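Local coordinates for protein mandalate racemase/muconate lactonizing enzyme (Unidentified, PDB 4E4U) that is a putative member of the enolase superfamily, probably a mandelate racemase or muconate lactonizing enzyme relative whose exact substrate and reaction are not established, at residues F25-T30 and L370-V375; Q76-G81 and T263-H268; Y132-N135 and E139-Y142. All coordinates share one frame; numbering follows the deposited sequence.

In the fold
Contacts 1 and 2 both join the N-terminal domain to later parts of the chain, but through different elements. Contact 1 links strand 22-30 of the antiparallel sheet to the start of helix 372-377. Contact 2 links helix 70-79 to helix 263-272 of the barrel domain. It is buried, and pairs two offset tyrosine rings with a threonine methyl. Contact 1 is partly buried and mixes apolar packing with a water bridge. Contact 3 is a surface contact inside a single loop, between strand 125-130 and helix 145-158. Hydrogen bonds dominate there, whereas contacts 1 and 2 have no direct hydrogen bond across their segments. Contacts 2 and 3 lie on opposite sides of the chain's centre.

Contact 1: F25-T30 and L370-V375; sequences FVKLKT and LDMDVV
Phe25 and Leu370 form the apolar end of this contact. It joins the three-stranded antiparallel sheet of the enolase-type N-terminal domain to the segment that leads into helix 372-377. Phe25 lies in strand 22-30, the middle strand of that sheet. Its ring is met over one face by Leu370. Leu370 CD2 sits 3.9 Å from the centroid of the Phe25 ring and only 11° off the ring normal, a clear CH-pi contact. The other methyl, Leu370 CD1, lies 3.8 Å from Phe25 CB. One leucine therefore covers both the ring and the root of the same side chain. Val37 of strand 35-40 also touches Leu370.

Lys27 also points toward 370-375. Its CG lies beside the backbone N, and the chain bends once, at CG-CD (chi3 65°). This bend brings the amine end toward Met372, and the two side chains meet tip to tip. Lys27 NZ is 3.5 Å from Met372 CG, while Lys27 CD is 3.9 Å from Met372 SD. Met372 is itself folded at chi2 and chi3, which keeps its sulfur close to the lysine. His9 of strand 3-12 also touches Met372.

Beyond Lys27 the strand runs on away from 370-375. On the helix side, Asp371 is the N-cap, and its OD1 accepts weak bonds from Asp373 N and Val374 N. No direct hydrogen bond crosses the contact. One water replaces it and ties the lysine amine to the backbone just ahead of the helix. The water accepts from Lys27 NZ at 3.0 Å and donates to Leu370 O at 2.8 Å.

Contact 2: Q76-G81 and T263-H268; sequences QAYSSG and TKYEFH
Tyr78 and Tyr265 carry the tight part of this contact, between the C-terminal end of helix 70-79 and the first turns of helix 263-272. It joins the N-terminal domain to the TIM-barrel-like domain. The ring planes are inclined by only 21°. Yet the rings are so far offset, with centroids 5.4 Å apart, that little of one lies over the other. The touching is done by the phenol end of Tyr78. Tyr78 OH is 3.2 Å from Tyr265 CD2, and Tyr78 CZ is 3.6 Å from Tyr265 CE2. Tyr78 CG stands anti to the backbone N (chi1 -177°), which sends the ring out across the gap between the helices.

The looser part is at Thr263. Its methyl CG2 reaches Tyr78 CE1 at only 4.2 Å. This side is not open to solvent, since Pro86 packs on both residues and Phe74 meets the Tyr78 ring. Lys264 CG covers one face of the Tyr265 ring. Tyr303 of a third subunit packs on Tyr265. Tyr265 OH makes a weak hydrogen bond to Arg75, a polar link between the two helices. Between the segments themselves, the domains meet by aromatic and methyl packing.

Contact 3: Y132-N135 and E139-Y142; sequences YPKN and EYDY
A chi1 of 64° puts Asn135 CG between its backbone N and carbonyl carbon, and turns the amide toward the backbone N and carboxylate of Glu139. The loop here is closed by a single antiparallel beta bridge, with Lys134 and Tyr140 as a non-hydrogen-bonded pair. It follows strand 125-130 of the barrel domain. Two backbone bonds make the bridge, Asp141 N to Pro133 O and Asn135 N to Glu139 O, both 2.8 Å. The Asn135 amide adds two more. Its OD1 accepts from Glu139 N at 3.0 Å, with the donor above the carbonyl plane.

Three tyrosines gather beside the bridge. The edge of the Tyr132 ring points to the face of Tyr140, a T-shaped pair with planes at 58°. The extended Lys134 chain crosses Tyr140 obliquely, its CE 3.6 Å from Tyr140 CE1. Tyr142 OH reaches Tyr132 CD1 at 3.5 Å. Tyr132 also belongs to the pocket that holds a dimercaptobutanediol molecule, probably from the crystallisation liquor. Asp141 OD1 accepts from Asp143 N and Asp144 N, just ahead of helix 145-158. At the exposed end, Asn135 ND2 donates almost straight (175°) to Glu139 OE1 at 3.1 Å, reaching it from above the carboxylate plane.

Contact 1: F25-T30 and L370-V375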
loop_
_atom_site.group_PDB
_atom_site.type_symbol
_atom_site.label_atom_id
_atom_site.label_comp_id
_atom_site.label_asym_id
_atom_site.label_seq_id
_atom_site.Cartn_x
_atom_site.Cartn_y
_atom_site.Cartn_z
ATOM N N PHE A 25 7.334 -42.282 -17.197
ATOM C CA PHE A 25 6.962 -41.986 -18.578
ATOM C C PHE A 25 5.556 -42.469 -18.884
ATOM O O PHE A 25 5.115 -43.493 -18.360
ATOM C CB PHE A 25 7.937 -42.643 -19.565
ATOM C CG PHE A 25 9.367 -42.214 -19.390
ATOM C CD1 PHE A 25 9.738 -40.885 -19.547
ATOM C CD2 PHE A 25 10.350 -43.150 -19.092
ATOM C CE1 PHE A 25 11.062 -40.496 -19.391
ATOM C CE2 PHE A 25 11.667 -42.767 -18.943
ATOM C CZ PHE A 25 12.026 -41.439 -19.086
ATOM N N VAL A 26 4.860 -41.738 -19.747
ATOM C CA VAL A 26 3.580 -42.197 -20.272
ATOM C C VAL A 26 3.626 -42.210 -21.796
ATOM O O VAL A 26 4.223 -41.321 -22.419
ATOM C CB VAL A 26 2.410 -41.315 -19.775
ATOM C CG1 VAL A 26 2.191 -41.522 -18.279
ATOM C CG2 VAL A 26 2.660 -39.839 -20.094
ATOM N N LYS A 27 3.029 -43.239 -22.390
ATOM C CA LYS A 27 2.916 -43.336 -23.842
ATOM C C LYS A 27 1.447 -43.394 -24.232
ATOM O O LYS A 27 0.698 -44.236 -23.736
ATOM C CB LYS A 27 3.675 -44.557 -24.373
ATOM C CG LYS A 27 5.188 -44.409 -24.304
ATOM C CD LYS A 27 5.919 -45.646 -24.838
ATOM C CE LYS A 27 5.678 -45.863 -26.328
ATOM N NZ LYS A 27 6.374 -47.066 -26.849
ATOM N N LEU A 28 1.034 -42.474 -25.100
ATOM C CA LEU A 28 -0.340 -42.424 -25.584
ATOM C C LEU A 28 -0.400 -42.868 -27.028
ATOM O O LEU A 28 0.519 -42.602 -27.806
ATOM C CB LEU A 28 -0.880 -40.998 -25.506
ATOM C CG LEU A 28 -0.834 -40.319 -24.143
ATOM C CD1 LEU A 28 -1.439 -38.928 -24.239
ATOM C CD2 LEU A 28 -1.573 -41.169 -23.120
ATOM N N LYS A 29 -1.484 -43.536 -27.401
ATOM C CA LYS A 29 -1.700 -43.862 -28.803
ATOM C C LYS A 29 -3.076 -43.374 -29.234
ATOM O O LYS A 29 -4.036 -43.409 -28.453
ATOM C CB LYS A 29 -1.550 -45.365 -29.060
ATOM C CG LYS A 29 -1.214 -45.704 -30.510
ATOM C CD LYS A 29 -0.798 -47.160 -30.674
ATOM C CE LYS A 29 -0.057 -47.373 -31.992
ATOM N NZ LYS A 29 -0.651 -48.472 -32.801
ATOM N N THR A 30 -3.157 -42.892 -30.470
ATOM C CA THR A 30 -4.421 -42.442 -31.034
ATOM C C THR A 30 -5.103 -43.558 -31.815
ATOM O O THR A 30 -4.493 -44.598 -32.103
ATOM C CB THR A 30 -4.226 -41.267 -31.992
ATOM O OG1 THR A 30 -3.490 -41.710 -33.140
ATOM C CG2 THR A 30 -3.485 -40.121 -31.307
ATOM N N LEU A 370 11.321 -43.011 -26.678
ATOM C CA LEU A 370 11.939 -44.004 -25.805
ATOM C C LEU A 370 12.410 -45.227 -26.576
ATOM O O LEU A 370 11.744 -45.683 -27.509
ATOM C CB LEU A 370 10.964 -44.454 -24.724
ATOM C CG LEU A 370 10.557 -43.410 -23.687
ATOM C CD1 LEU A 370 9.424 -43.949 -22.837
ATOM C CD2 LEU A 370 11.741 -43.018 -22.811
ATOM N N ASP A 371 13.558 -45.755 -26.166
ATOM C CA ASP A 371 14.024 -47.049 -26.628
ATOM C C ASP A 371 13.381 -48.079 -25.706
ATOM O O ASP A 371 13.801 -48.247 -24.560
ATOM C CB ASP A 371 15.553 -47.115 -26.551
ATOM C CG ASP A 371 16.117 -48.410 -27.108
ATOM O OD1 ASP A 371 15.482 -49.470 -26.931
ATOM O OD2 ASP A 371 17.201 -48.364 -27.726
ATOM N N MET A 372 12.355 -48.762 -26.203
ATOM C CA MET A 372 11.561 -49.643 -25.352
ATOM C C MET A 372 12.313 -50.880 -24.875
ATOM O O MET A 372 11.989 -51.433 -23.826
ATOM C CB MET A 372 10.245 -50.032 -26.030
ATOM C CG MET A 372 9.309 -48.851 -26.237
ATOM S SD MET A 372 9.118 -47.807 -24.771
ATOM C CE MET A 372 8.315 -48.940 -23.644
ATOM N N ASP A 373 13.317 -51.316 -25.625
ATOM C CA ASP A 373 14.114 -52.441 -25.164
ATOM C C ASP A 373 14.914 -52.050 -23.917
ATOM O O ASP A 373 15.007 -52.819 -22.961
ATOM C CB ASP A 373 15.022 -52.951 -26.280
ATOM C CG ASP A 373 14.240 -53.533 -27.444
ATOM O OD1 ASP A 373 13.225 -54.224 -27.204
ATOM O OD2 ASP A 373 14.637 -53.301 -28.601
ATOM N N VAL A 374 15.461 -50.839 -23.915
ATOM C CA VAL A 374 16.174 -50.333 -22.746
ATOM C C VAL A 374 15.210 -50.106 -21.583
ATOM O O VAL A 374 15.495 -50.496 -20.446
ATOM C CB VAL A 374 16.948 -49.038 -23.074
ATOM C CG1 VAL A 374 17.575 -48.445 -21.816
ATOM C CG2 VAL A 374 18.008 -49.314 -24.139
ATOM N N VAL A 375 14.066 -49.488 -21.869
ATOM C CA VAL A 375 13.033 -49.279 -20.858
ATOM C C VAL A 375 12.648 -50.594 -20.177
ATOM O O VAL A 375 12.603 -50.669 -18.947
ATOM C CB VAL A 375 11.783 -48.605 -21.459
ATOM C CG1 VAL A 375 10.623 -48.625 -20.470
ATOM C CG2 VAL A 375 12.103 -47.178 -21.872
HETATM O O HOH W 1 8.995 -45.848 -27.773
#

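Contact 2: Q76-G81 and T263-H268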
loop_
_atom_site.group_PDB
_atom_site.type_symbol
_atom_site.label_atom_id
_atom_site.label_comp_id
_atom_site.label_asym_id
_atom_site.label_seq_id
_atom_site.Cartn_x
_atom_site.Cartn_y
_atom_site.Cartn_z
ATOM N N GLN A 76 -10.115 -30.016 -16.998
ATOM C CA GLN A 76 -10.744 -31.189 -16.396
ATOM C C GLN A 76 -9.894 -31.740 -15.253
ATOM O O GLN A 76 -10.410 -32.074 -14.189
ATOM C CB GLN A 76 -10.997 -32.293 -17.433
ATOM C CG GLN A 76 -11.910 -31.899 -18.590
ATOM C CD GLN A 76 -13.299 -31.469 -18.162
ATOM O OE1 GLN A 76 -13.905 -32.060 -17.263
ATOM N NE2 GLN A 76 -13.832 -30.452 -18.835
ATOM N N ALA A 77 -8.591 -31.845 -15.478
ATOM C CA ALA A 77 -7.698 -32.365 -14.447
ATOM C C ALA A 77 -7.636 -31.436 -13.238
ATOM O O ALA A 77 -7.711 -31.877 -12.091
ATOM C CB ALA A 77 -6.302 -32.587 -15.020
ATOM N N TYR A 78 -7.484 -30.142 -13.512
ATOM C CA TYR A 78 -7.411 -29.111 -12.485
ATOM C C TYR A 78 -8.660 -29.077 -11.606
ATOM O O TYR A 78 -8.591 -28.718 -10.436
ATOM C CB TYR A 78 -7.192 -27.755 -13.174
ATOM C CG TYR A 78 -7.019 -26.565 -12.258
ATOM C CD1 TYR A 78 -5.880 -26.421 -11.479
ATOM C CD2 TYR A 78 -7.980 -25.567 -12.199
ATOM C CE1 TYR A 78 -5.707 -25.326 -10.666
ATOM C CE2 TYR A 78 -7.821 -24.467 -11.377
ATOM C CZ TYR A 78 -6.681 -24.352 -10.608
ATOM O OH TYR A 78 -6.489 -23.265 -9.782
ATOM N N SER A 79 -9.798 -29.460 -12.180
ATOM C CA SER A 79 -11.089 -29.363 -11.500
ATOM C C SER A 79 -11.524 -30.666 -10.834
ATOM O O SER A 79 -12.500 -30.687 -10.076
ATOM C CB SER A 79 -12.158 -28.939 -12.508
ATOM O OG SER A 79 -11.825 -27.675 -13.068
ATOM N N SER A 80 -10.794 -31.744 -11.126
ATOM C CA SER A 80 -11.166 -33.109 -10.760
ATOM C C SER A 80 -11.617 -33.263 -9.308
ATOM O O SER A 80 -10.892 -32.901 -8.382
ATOM C CB SER A 80 -9.983 -34.044 -11.036
ATOM O OG SER A 80 -10.341 -35.407 -10.875
ATOM N N GLY A 81 -12.804 -33.825 -9.106
ATOM C CA GLY A 81 -13.292 -34.113 -7.768
ATOM C C GLY A 81 -13.713 -32.890 -6.976
ATOM O O GLY A 81 -13.689 -32.910 -5.747
ATOM N N THR A 263 1.164 -24.583 -11.908
ATOM C CA THR A 263 0.137 -23.742 -12.535
ATOM C C THR A 263 0.460 -22.254 -12.582
ATOM O O THR A 263 1.219 -21.720 -11.760
ATOM C CB THR A 263 -1.294 -23.891 -11.927
ATOM O OG1 THR A 263 -1.441 -23.062 -10.760
ATOM C CG2 THR A 263 -1.644 -25.346 -11.620
ATOM N N LYS A 264 -0.166 -21.583 -13.543
ATOM C CA LYS A 264 -0.041 -20.143 -13.687
ATOM C C LYS A 264 -0.541 -19.394 -12.451
ATOM O O LYS A 264 -0.080 -18.295 -12.175
ATOM C CB LYS A 264 -0.801 -19.683 -14.926
ATOM C CG LYS A 264 -2.290 -20.011 -14.895
ATOM C CD LYS A 264 -2.888 -19.896 -16.296
ATOM C CE LYS A 264 -4.308 -20.438 -16.372
ATOM N NZ LYS A 264 -4.349 -21.917 -16.136
ATOM N N TYR A 265 -1.471 -19.982 -11.706
ATOM C CA TYR A 265 -2.020 -19.307 -10.533
ATOM C C TYR A 265 -0.974 -19.125 -9.432
ATOM O O TYR A 265 -0.925 -18.088 -8.778
ATOM C CB TYR A 265 -3.240 -20.060 -10.012
ATOM C CG TYR A 265 -4.312 -20.215 -11.064
ATOM C CD1 TYR A 265 -5.063 -19.120 -11.481
ATOM C CD2 TYR A 265 -4.572 -21.450 -11.649
ATOM C CE1 TYR A 265 -6.047 -19.256 -12.454
ATOM C CE2 TYR A 265 -5.552 -21.591 -12.618
ATOM C CZ TYR A 265 -6.285 -20.496 -13.009
ATOM O OH TYR A 265 -7.253 -20.646 -13.970
ATOM N N GLU A 266 -0.123 -20.129 -9.240
ATOM C CA GLU A 266 0.930 -20.032 -8.234
ATOM C C GLU A 266 2.038 -19.086 -8.669
ATOM O O GLU A 266 2.550 -18.305 -7.868
ATOM C CB GLU A 266 1.489 -21.412 -7.883
ATOM C CG GLU A 266 0.473 -22.265 -7.160
ATOM C CD GLU A 266 1.021 -23.586 -6.639
ATOM O OE1 GLU A 266 2.249 -23.833 -6.718
ATOM O OE2 GLU A 266 0.203 -24.385 -6.133
ATOM N N PHE A 267 2.417 -19.148 -9.942
ATOM C CA PHE A 267 3.427 -18.227 -10.434
ATOM C C PHE A 267 2.930 -16.779 -10.436
ATOM O O PHE A 267 3.711 -15.865 -10.205
ATOM C CB PHE A 267 3.971 -18.666 -11.791
ATOM C CG PHE A 267 4.924 -19.821 -11.695
ATOM C CD1 PHE A 267 6.265 -19.598 -11.413
ATOM C CD2 PHE A 267 4.475 -21.133 -11.831
ATOM C CE1 PHE A 267 7.150 -20.658 -11.306
ATOM C CE2 PHE A 267 5.357 -22.203 -11.722
ATOM C CZ PHE A 267 6.697 -21.959 -11.456
ATOM N N HIS A 268 1.644 -16.567 -10.697
ATOM C CA HIS A 268 1.064 -15.238 -10.565
ATOM C C HIS A 268 1.253 -14.690 -9.150
ATOM O O HIS A 268 1.713 -13.566 -8.966
ATOM C CB HIS A 268 -0.421 -15.275 -10.937
ATOM C CG HIS A 268 -1.145 -13.993 -10.676
ATOM N ND1 HIS A 268 -0.863 -12.818 -11.346
ATOM C CD2 HIS A 268 -2.143 -13.701 -9.807
ATOM C CE1 HIS A 268 -1.673 -11.866 -10.913
ATOM N NE2 HIS A 268 -2.447 -12.373 -9.973
#

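Contact 3: Y132-N135 and E139-Y142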
loop_
_atom_site.group_PDB
_atom_site.type_symbol
_atom_site.label_atom_id
_atom_site.label_comp_id
_atom_site.label_asym_id
_atom_site.label_seq_id
_atom_site.Cartn_x
_atom_site.Cartn_y
_atom_site.Cartn_z
ATOM N N TYR A 132 29.228 -32.202 -10.405
ATOM C CA TYR A 132 29.227 -33.571 -9.887
ATOM C C TYR A 132 30.648 -34.051 -9.598
ATOM O O TYR A 132 31.152 -34.963 -10.264
ATOM C CB TYR A 132 28.548 -34.520 -10.879
ATOM C CG TYR A 132 27.062 -34.282 -11.040
ATOM C CD1 TYR A 132 26.145 -34.871 -10.179
ATOM C CD2 TYR A 132 26.575 -33.472 -12.058
ATOM C CE1 TYR A 132 24.785 -34.653 -10.328
ATOM C CE2 TYR A 132 25.227 -33.251 -12.217
ATOM C CZ TYR A 132 24.330 -33.839 -11.353
ATOM O OH TYR A 132 22.982 -33.608 -11.526
ATOM N N PRO A 133 31.300 -33.453 -8.587
ATOM C CA PRO A 133 32.695 -33.789 -8.297
ATOM C C PRO A 133 32.785 -35.149 -7.622
ATOM O O PRO A 133 31.915 -35.484 -6.821
ATOM C CB PRO A 133 33.124 -32.683 -7.312
ATOM C CG PRO A 133 31.965 -31.705 -7.242
ATOM C CD PRO A 133 30.763 -32.490 -7.610
ATOM N N LYS A 134 33.812 -35.925 -7.945
ATOM C CA LYS A 134 34.003 -37.219 -7.300
ATOM C C LYS A 134 35.205 -37.202 -6.370
ATOM O O LYS A 134 36.246 -36.623 -6.697
ATOM C CB LYS A 134 34.170 -38.333 -8.338
ATOM C CG LYS A 134 32.897 -38.692 -9.090
ATOM C CD LYS A 134 33.113 -39.923 -9.965
ATOM C CE LYS A 134 31.872 -40.231 -10.800
ATOM N NZ LYS A 134 32.063 -41.420 -11.681
ATOM N N ASN A 135 35.066 -37.844 -5.212
ATOM C CA ASN A 135 36.210 -38.046 -4.327
ATOM C C ASN A 135 37.089 -39.207 -4.808
ATOM O O ASN A 135 36.819 -39.805 -5.852
ATOM C CB ASN A 135 35.767 -38.215 -2.863
ATOM C CG ASN A 135 34.923 -39.467 -2.626
ATOM O OD1 ASN A 135 34.957 -40.426 -3.405
ATOM N ND2 ASN A 135 34.173 -39.465 -1.527
ATOM N N GLU A 139 32.922 -41.611 -5.286
ATOM C CA GLU A 139 31.623 -41.136 -4.823
ATOM C C GLU A 139 31.493 -39.647 -5.087
ATOM O O GLU A 139 32.478 -38.910 -4.999
ATOM C CB GLU A 139 31.484 -41.377 -3.323
ATOM C CG GLU A 139 31.807 -42.794 -2.880
ATOM C CD GLU A 139 32.162 -42.871 -1.407
ATOM O OE1 GLU A 139 32.287 -41.804 -0.767
ATOM O OE2 GLU A 139 32.322 -43.999 -0.890
ATOM N N TYR A 140 30.286 -39.196 -5.406
ATOM C CA TYR A 140 30.064 -37.763 -5.552
ATOM C C TYR A 140 30.278 -37.084 -4.200
ATOM O O TYR A 140 29.789 -37.560 -3.173
ATOM C CB TYR A 140 28.668 -37.469 -6.119
ATOM C CG TYR A 140 28.514 -37.881 -7.570
ATOM C CD1 TYR A 140 29.472 -37.533 -8.515
ATOM C CD2 TYR A 140 27.422 -38.630 -7.993
ATOM C CE1 TYR A 140 29.347 -37.911 -9.834
ATOM C CE2 TYR A 140 27.285 -39.013 -9.316
ATOM C CZ TYR A 140 28.253 -38.651 -10.230
ATOM O OH TYR A 140 28.130 -39.027 -11.549
ATOM N N ASP A 141 31.040 -35.993 -4.209
ATOM C CA ASP A 141 31.421 -35.286 -2.986
ATOM C C ASP A 141 30.966 -33.840 -3.108
ATOM O O ASP A 141 31.481 -33.090 -3.941
ATOM C CB ASP A 141 32.944 -35.348 -2.779
ATOM C CG ASP A 141 33.399 -34.728 -1.449
ATOM O OD1 ASP A 141 32.837 -33.702 -1.015
ATOM O OD2 ASP A 141 34.342 -35.268 -0.840
ATOM N N TYR A 142 30.020 -33.455 -2.261
ATOM C CA TYR A 142 29.437 -32.115 -2.294
ATOM C C TYR A 142 29.937 -31.246 -1.142
ATOM O O TYR A 142 29.393 -30.176 -0.876
ATOM C CB TYR A 142 27.908 -32.213 -2.280
ATOM C CG TYR A 142 27.378 -33.024 -3.441
ATOM C CD1 TYR A 142 27.445 -32.533 -4.738
ATOM C CD2 TYR A 142 26.834 -34.288 -3.245
ATOM C CE1 TYR A 142 26.977 -33.269 -5.809
ATOM C CE2 TYR A 142 26.360 -35.033 -4.310
ATOM C CZ TYR A 142 26.433 -34.519 -5.589
ATOM O OH TYR A 142 25.964 -35.252 -6.658
#